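Local coordinates for protein peptidoglycan N-acetylglucosamine deacetylase (Agathobacter rectalis, PDB 5JMU) that probably removes N-acetyl groups from N-acetylglucosamine in peptidoglycan, using a zinc ion held in its NodB-type catalytic domain, at residues A[50-55]-A[71-76]; A[21-26]-A[209-214]; A[42-47]-A[199-204]. One frame throughout, in Å; residues are numbered along the deposited sequence.

Contact 1. Residues A[50-55]-A[71-76]. With ZN (zinc ion), chain C.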
# COMPACT_ATOMS: atom_id res chain seq x y z
N PHE A 50 2.62 4.14 2.55
CA PHE A 50 1.80 4.78 1.51
C PHE A 50 2.19 4.29 0.15
O PHE A 50 3.36 4.42 -0.25
CB PHE A 50 1.97 6.30 1.60
CG PHE A 50 1.37 6.86 2.85
CD1 PHE A 50 0.03 7.25 2.90
CD2 PHE A 50 2.14 6.93 4.02
CE1 PHE A 50 -0.53 7.77 4.10
CE2 PHE A 50 1.58 7.41 5.22
CZ PHE A 50 0.23 7.83 5.25
N PHE A 51 1.22 3.72 -0.56
CA PHE A 51 1.43 3.28 -1.94
C PHE A 51 0.85 4.36 -2.84
O PHE A 51 -0.37 4.45 -3.00
CB PHE A 51 0.79 1.90 -2.17
CG PHE A 51 1.48 0.80 -1.42
CD1 PHE A 51 2.62 0.22 -1.96
CD2 PHE A 51 1.02 0.38 -0.19
CE1 PHE A 51 3.27 -0.83 -1.30
CE2 PHE A 51 1.67 -0.66 0.50
CZ PHE A 51 2.80 -1.28 -0.07
N VAL A 52 1.74 5.19 -3.40
CA VAL A 52 1.30 6.49 -3.95
C VAL A 52 1.10 6.53 -5.47
O VAL A 52 1.57 5.66 -6.23
CB VAL A 52 2.30 7.61 -3.51
CG1 VAL A 52 2.31 7.72 -1.96
CG2 VAL A 52 3.70 7.35 -4.03
N THR A 53 0.36 7.57 -5.90
CA THR A 53 0.04 7.79 -7.29
C THR A 53 0.29 9.25 -7.58
O THR A 53 0.51 10.03 -6.64
CB THR A 53 -1.45 7.53 -7.63
OG1 THR A 53 -2.25 8.57 -7.05
CG2 THR A 53 -1.91 6.16 -7.19
N ASN A 54 0.17 9.62 -8.85
CA ASN A 54 0.17 11.03 -9.20
C ASN A 54 -1.20 11.47 -9.71
O ASN A 54 -1.32 12.37 -10.56
CB ASN A 54 1.25 11.31 -10.23
CG ASN A 54 1.63 12.78 -10.24
OD1 ASN A 54 1.70 13.42 -9.19
ND2 ASN A 54 1.86 13.29 -11.41
N THR A 55 -2.25 10.84 -9.16
CA THR A 55 -3.62 11.17 -9.58
C THR A 55 -4.05 12.59 -9.17
O THR A 55 -4.86 13.23 -9.84
CB THR A 55 -4.60 10.15 -8.98
OG1 THR A 55 -4.32 8.87 -9.57
CG2 THR A 55 -6.03 10.51 -9.33
N HIS A 71 7.27 7.62 7.56
CA HIS A 71 6.48 6.56 6.90
C HIS A 71 7.21 5.98 5.71
O HIS A 71 8.15 6.58 5.21
CB HIS A 71 5.14 7.13 6.43
CG HIS A 71 4.40 7.77 7.54
ND1 HIS A 71 3.90 7.03 8.60
CD2 HIS A 71 4.15 9.07 7.83
CE1 HIS A 71 3.38 7.85 9.49
NE2 HIS A 71 3.50 9.09 9.04
N THR A 72 6.81 4.77 5.30
CA THR A 72 7.34 4.19 4.09
C THR A 72 6.58 4.72 2.88
O THR A 72 5.36 4.70 2.85
CB THR A 72 7.23 2.66 4.15
OG1 THR A 72 8.11 2.21 5.22
CG2 THR A 72 7.61 2.03 2.78
N VAL A 73 7.33 5.21 1.90
CA VAL A 73 6.75 5.67 0.66
C VAL A 73 7.06 4.64 -0.42
O VAL A 73 8.25 4.31 -0.67
CB VAL A 73 7.31 7.06 0.28
CG1 VAL A 73 6.83 7.45 -1.16
CG2 VAL A 73 6.82 8.06 1.29
N ALA A 74 6.00 4.07 -0.99
CA ALA A 74 6.12 2.98 -1.95
C ALA A 74 5.33 3.33 -3.23
O ALA A 74 4.53 4.26 -3.25
CB ALA A 74 5.60 1.69 -1.32
N ILE A 75 5.55 2.58 -4.31
CA ILE A 75 4.89 2.88 -5.57
C ILE A 75 3.57 2.17 -5.73
O ILE A 75 3.52 1.00 -5.44
CB ILE A 75 5.81 2.46 -6.73
CG1 ILE A 75 7.07 3.32 -6.72
CG2 ILE A 75 5.06 2.65 -8.09
CD1 ILE A 75 8.18 2.88 -7.73
N HIS A 76 2.52 2.89 -6.19
CA HIS A 76 1.28 2.23 -6.64
C HIS A 76 1.24 2.37 -8.17
O HIS A 76 1.41 1.38 -8.91
CB HIS A 76 0.07 2.85 -5.94
CG HIS A 76 -1.22 2.07 -6.06
ND1 HIS A 76 -1.27 0.68 -6.08
CD2 HIS A 76 -2.50 2.51 -6.11
CE1 HIS A 76 -2.56 0.32 -6.17
NE2 HIS A 76 -3.31 1.40 -6.20
ZN ZN C . -5.39 1.68 -6.35
O HOH W 1 -5.72 0.67 -4.58
O HOH W 2 -7.49 1.87 -6.37
O HOH W 3 -5.68 -0.23 -7.34

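Contact 2. Residues A[21-26]-A[209-214]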
# COMPACT_ATOMS: atom_id res chain seq x y z
N ILE A 21 1.18 -8.12 14.82
CA ILE A 21 1.73 -7.01 14.05
C ILE A 21 0.66 -6.50 13.11
O ILE A 21 -0.04 -7.30 12.48
CB ILE A 21 2.95 -7.44 13.22
CG1 ILE A 21 4.05 -8.03 14.14
CG2 ILE A 21 3.44 -6.28 12.33
CD1 ILE A 21 4.53 -7.07 15.24
N ILE A 22 0.54 -5.18 12.98
CA ILE A 22 -0.33 -4.57 11.96
C ILE A 22 0.47 -3.59 11.12
O ILE A 22 1.06 -2.62 11.65
CB ILE A 22 -1.54 -3.83 12.59
CG1 ILE A 22 -2.35 -4.80 13.47
CG2 ILE A 22 -2.43 -3.25 11.47
CD1 ILE A 22 -3.38 -4.11 14.34
N TYR A 23 0.44 -3.81 9.80
CA TYR A 23 0.99 -2.84 8.87
C TYR A 23 -0.20 -2.12 8.29
O TYR A 23 -0.91 -2.68 7.43
CB TYR A 23 1.80 -3.52 7.76
CG TYR A 23 3.02 -4.32 8.22
CD1 TYR A 23 4.25 -3.71 8.45
CD2 TYR A 23 2.94 -5.72 8.33
CE1 TYR A 23 5.36 -4.47 8.83
CE2 TYR A 23 4.06 -6.49 8.72
CZ TYR A 23 5.26 -5.86 8.96
OH TYR A 23 6.35 -6.62 9.33
N LEU A 24 -0.46 -0.88 8.72
CA LEU A 24 -1.50 -0.07 8.07
C LEU A 24 -0.92 0.43 6.74
O LEU A 24 0.22 0.96 6.70
CB LEU A 24 -1.91 1.14 8.93
CG LEU A 24 -2.65 0.82 10.21
CD1 LEU A 24 -2.87 2.12 11.01
CD2 LEU A 24 -3.97 0.18 9.86
N THR A 25 -1.66 0.23 5.66
CA THR A 25 -1.19 0.71 4.35
C THR A 25 -2.29 1.48 3.66
O THR A 25 -3.48 1.19 3.82
CB THR A 25 -0.70 -0.43 3.43
OG1 THR A 25 -1.81 -1.19 2.89
CG2 THR A 25 0.22 -1.37 4.21
N PHE A 26 -1.89 2.44 2.84
CA PHE A 26 -2.83 3.37 2.20
C PHE A 26 -2.51 3.52 0.72
O PHE A 26 -1.38 3.96 0.37
CB PHE A 26 -2.76 4.75 2.90
CG PHE A 26 -3.13 4.67 4.37
CD1 PHE A 26 -4.48 4.70 4.75
CD2 PHE A 26 -2.14 4.52 5.34
CE1 PHE A 26 -4.87 4.56 6.11
CE2 PHE A 26 -2.49 4.39 6.71
CZ PHE A 26 -3.86 4.40 7.08
N THR A 209 1.09 -4.25 17.65
CA THR A 209 2.14 -3.26 17.33
C THR A 209 1.97 -2.84 15.88
O THR A 209 1.93 -3.71 15.00
CB THR A 209 3.55 -3.85 17.52
OG1 THR A 209 3.68 -4.18 18.91
CG2 THR A 209 4.59 -2.78 17.15
N PHE A 210 1.86 -1.54 15.63
CA PHE A 210 1.79 -0.97 14.29
C PHE A 210 3.16 -0.67 13.76
O PHE A 210 3.95 0.02 14.42
CB PHE A 210 0.96 0.31 14.30
CG PHE A 210 -0.50 0.05 14.56
CD1 PHE A 210 -0.97 -0.01 15.88
CD2 PHE A 210 -1.40 -0.12 13.52
CE1 PHE A 210 -2.33 -0.29 16.16
CE2 PHE A 210 -2.72 -0.35 13.77
CZ PHE A 210 -3.21 -0.45 15.11
N LEU A 211 3.46 -1.20 12.57
CA LEU A 211 4.76 -1.01 11.96
C LEU A 211 4.62 -0.52 10.53
O LEU A 211 3.61 -0.80 9.87
CB LEU A 211 5.52 -2.32 11.98
CG LEU A 211 5.92 -2.94 13.30
CD1 LEU A 211 6.57 -4.31 13.07
CD2 LEU A 211 6.87 -1.98 13.99
N PRO A 212 5.64 0.15 9.99
CA PRO A 212 5.75 0.42 8.55
C PRO A 212 6.43 -0.76 7.83
O PRO A 212 7.19 -1.52 8.45
CB PRO A 212 6.65 1.65 8.47
CG PRO A 212 7.66 1.40 9.67
CD PRO A 212 6.81 0.64 10.75
N LEU A 213 6.13 -0.93 6.54
CA LEU A 213 6.79 -1.99 5.77
C LEU A 213 8.19 -1.53 5.46
O LEU A 213 8.41 -0.36 5.09
CB LEU A 213 6.03 -2.29 4.47
CG LEU A 213 4.71 -3.07 4.67
CD1 LEU A 213 3.86 -2.96 3.40
CD2 LEU A 213 4.98 -4.52 5.05
N THR A 214 9.16 -2.45 5.56
CA THR A 214 10.52 -2.17 5.13
C THR A 214 11.00 -3.31 4.25
O THR A 214 10.30 -4.28 4.05
CB THR A 214 11.48 -1.99 6.31
OG1 THR A 214 11.65 -3.26 6.96
CG2 THR A 214 10.90 -1.00 7.29
O HOH W 4 1.17 0.61 10.66
O HOH W 5 2.62 -0.22 7.29

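Contact 3. Residues A[42-47]-A[199-204]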
# COMPACT_ATOMS: atom_id res chain seq x y z
N ASP A 42 0.71 10.78 13.70
CA ASP A 42 1.62 11.44 14.64
C ASP A 42 1.05 11.47 16.06
O ASP A 42 1.79 11.30 17.04
CB ASP A 42 1.89 12.86 14.21
CG ASP A 42 2.94 12.95 13.13
OD1 ASP A 42 3.60 11.91 12.81
OD2 ASP A 42 3.11 14.07 12.59
N LYS A 43 -0.26 11.69 16.18
CA LYS A 43 -0.89 11.72 17.48
C LYS A 43 -0.65 10.42 18.26
O LYS A 43 -0.47 10.47 19.48
CB LYS A 43 -2.39 11.99 17.32
CG LYS A 43 -3.16 12.03 18.63
CD LYS A 43 -4.63 12.34 18.35
CE LYS A 43 -5.46 12.34 19.64
NZ LYS A 43 -6.91 12.60 19.34
N TYR A 44 -0.59 9.29 17.56
CA TYR A 44 -0.45 7.98 18.20
C TYR A 44 0.96 7.44 18.00
O TYR A 44 1.23 6.30 18.37
CB TYR A 44 -1.50 6.99 17.63
CG TYR A 44 -2.87 7.41 18.13
CD1 TYR A 44 -3.33 6.99 19.37
CD2 TYR A 44 -3.64 8.32 17.41
CE1 TYR A 44 -4.55 7.42 19.86
CE2 TYR A 44 -4.87 8.77 17.90
CZ TYR A 44 -5.31 8.32 19.10
OH TYR A 44 -6.52 8.79 19.60
N ASN A 45 1.83 8.25 17.39
CA ASN A 45 3.23 7.85 17.15
C ASN A 45 3.32 6.50 16.40
O ASN A 45 4.06 5.58 16.78
CB ASN A 45 3.97 7.78 18.48
CG ASN A 45 5.49 7.65 18.32
OD1 ASN A 45 6.07 8.20 17.39
ND2 ASN A 45 6.11 6.93 19.21
N VAL A 46 2.56 6.40 15.31
CA VAL A 46 2.51 5.19 14.48
C VAL A 46 3.05 5.50 13.08
O VAL A 46 2.75 6.59 12.55
CB VAL A 46 1.03 4.68 14.38
CG1 VAL A 46 0.80 3.74 13.16
CG2 VAL A 46 0.60 4.01 15.76
N LYS A 47 3.82 4.57 12.51
CA LYS A 47 4.29 4.72 11.14
C LYS A 47 3.46 3.79 10.25
O LYS A 47 3.01 2.72 10.69
CB LYS A 47 5.78 4.40 11.00
CG LYS A 47 6.65 5.17 12.02
CD LYS A 47 6.36 6.71 11.99
CE LYS A 47 7.10 7.44 13.09
NZ LYS A 47 6.82 8.88 13.10
N ILE A 199 -9.09 2.51 14.95
CA ILE A 199 -8.35 1.29 14.64
C ILE A 199 -7.05 1.24 15.47
O ILE A 199 -6.73 0.20 16.07
CB ILE A 199 -8.04 1.20 13.12
CG1 ILE A 199 -9.34 0.89 12.35
CG2 ILE A 199 -6.99 0.13 12.80
CD1 ILE A 199 -9.24 1.23 10.81
N ILE A 200 -6.32 2.34 15.52
CA ILE A 200 -5.10 2.40 16.33
C ILE A 200 -5.41 2.25 17.84
O ILE A 200 -4.70 1.50 18.55
CB ILE A 200 -4.32 3.68 16.07
CG1 ILE A 200 -3.74 3.65 14.64
CG2 ILE A 200 -3.16 3.79 17.09
CD1 ILE A 200 -3.20 5.02 14.19
N GLN A 201 -6.43 2.96 18.32
CA GLN A 201 -6.79 2.83 19.72
C GLN A 201 -7.07 1.37 20.07
O GLN A 201 -6.57 0.85 21.08
CB GLN A 201 -8.03 3.67 20.05
CG GLN A 201 -7.70 5.17 20.04
CD GLN A 201 -8.94 6.06 20.18
OE1 GLN A 201 -10.01 5.73 19.71
NE2 GLN A 201 -8.76 7.19 20.81
N TRP A 202 -7.86 0.71 19.24
CA TRP A 202 -8.19 -0.69 19.52
C TRP A 202 -6.93 -1.57 19.47
O TRP A 202 -6.69 -2.40 20.37
CB TRP A 202 -9.24 -1.22 18.53
CG TRP A 202 -9.56 -2.64 18.81
CD1 TRP A 202 -10.52 -3.12 19.68
CD2 TRP A 202 -8.91 -3.78 18.26
NE1 TRP A 202 -10.49 -4.49 19.69
CE2 TRP A 202 -9.53 -4.92 18.81
CE3 TRP A 202 -7.89 -3.96 17.32
CZ2 TRP A 202 -9.12 -6.22 18.48
CZ3 TRP A 202 -7.50 -5.23 16.99
CH2 TRP A 202 -8.12 -6.34 17.55
N GLY A 203 -6.14 -1.41 18.42
CA GLY A 203 -4.98 -2.27 18.27
C GLY A 203 -4.03 -2.08 19.44
O GLY A 203 -3.57 -3.06 20.04
N GLN A 204 -3.76 -0.83 19.79
CA GLN A 204 -2.79 -0.61 20.86
C GLN A 204 -3.33 -1.14 22.20
O GLN A 204 -2.57 -1.69 23.02
CB GLN A 204 -2.41 0.87 20.93
CG GLN A 204 -1.56 1.23 19.71
CD GLN A 204 -0.89 2.60 19.80
OE1 GLN A 204 -1.38 3.51 20.48
NE2 GLN A 204 0.21 2.75 19.07
O HOH W 6 -0.13 5.90 20.96
O HOH W 7 2.72 4.34 19.47

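Contact 1. Residues A[50-55]-A[71-76]
F50 sends the edge of its ring, led by CE2, against one face of the H71 imidazole; the planes stand at 79° with centroids 5.5 Å apart, a T-shaped pair. With CG anti to the carbonyl carbon (chi1 -68°), the ring edge is turned toward H71, the residue just before strand 72-77. Its neighbour F51 goes to the other face of the sheet, where CD1 lies 3.4 Å from CB of A74 and the ring edge is turned to the backbone O of I75. The backbones pair in parallel: F50 N bonds to T72 O, F50 O receives A74 N, V52 N reaches A74 O, and H76 N bonds to V52 O at 2.9 Å. H76 has CG anti to its own nitrogen (chi1 -166°), which carries the imidazole alongside T53; CG2 of T53 meets the ring edge at CD2, 3.9 Å away. NE2 then binds the zinc ion at 2.1 Å, while ND1 is hydrogen-bonded to the backbone O of R115. D28, H80 and three waters complete the coordination. With both nitrogens engaged, the imidazole is fixed in rotation, and the carbonyl on ND1 would be expected to strengthen NE2 as a zinc ligand.

Contact 2. Residues A[21-26]-A[209-214]
I22 pairs through both its N and its O with segment 209-214, in parallel: its N bonds to T209 O and its O receives L211 N, both at 2.9 Å, before the chains diverge. Where direct pairing stops, two waters take over at the carbonyl of L211, one joining it to L24 N and the other to L24 O. On one face of the sheet I22 and F210 run alongside each other, with CG2 of I22 3.7 Å from CE2 of F210. L24 slants across the same ring and puts CG at its edge, 3.7 Å from CD2. The other face centres on Y23, whose CG, turned away from the carbonyl carbon (chi1 -62°), places the ring between two aliphatic groups. CD2 of L213 stands over one side, 3.7 Å from the centroid and 15° off the normal, a CH-pi contact; CG2 of I21 covers the opposite side. The backbone O of P212 comes to the ring edge at CE1, 3.5 Å away. The same CG2 of I21 also meets CD1 of L211 at 3.8 Å. I200 of helix 196-205 packs on L24, and strand 180-186 flanks strand 21-27 as well. The last short strand of the fold is thereby joined to the first, although most of the chain lies between them, as in the distorted beta/alpha barrel of NodB-type carbohydrate esterases.

Contact 3. Residues A[42-47]-A[199-204]
The Y44 ring is met obliquely by CG2 of I200 and CG of Q201, while OE1 of Q204, its amide plane inclined at 68° to the ring, comes to the ring edge, 4.1 Å from CD1. The Q201 amide is turned almost perpendicular to the ring, 86° between the planes, and its NE2 lies 3.0 Å from the Y44 hydroxyl; that OH is hydrogen-bonded to E197, one turn earlier on the same helix. After helix 34-43, N45 takes a positive phi in a Schellman motif that turns the chain toward strand 49-53. Y44 before the turn and V46 after it both lie against helix 196-205, so the end of one outer helix of the NodB-type barrel-like domain and its following loop pack on another. The CG2 branch of I200, opposite the backbone N, fills the angle between CB of Y44, 3.6 Å away, and CG2 of V46, which it meets tip to tip at 4.0 Å. V46 and Q204 run past one another, CG2 of V46 3.6 Å from NE2 of Q204. Two waters span the polar side: both donate to the Y44 carbonyl, one also donating to OE1 of Q204 at 2.7 Å and the other accepting from its NE2 at 3.0 Å.

Overall arrangement
Contacts 1 and 2 belong to one parallel sheet, in which strands 21-27 and 49-53 are neighbours: F51 N lies 2.8 Å from F26 O, a probable hydrogen bond, and T72 OG1 lies 2.6 Å from L213 O, tying their outer segments together as well. Contact 3 sits outside this sheet, its centre about 11 Å from that of contact 2 and about 20 Å from that of contact 1. F210 joins it to contact 2, with CB 3.6 Å from CG1 of V46 and CZ 3.6 Å from CA of I200. Contact 1 alone supplies a zinc ligand; in contact 2 the side chain of T25 is about 10 Å from the ion, whereas contact 3 is peripheral packing away from the metal.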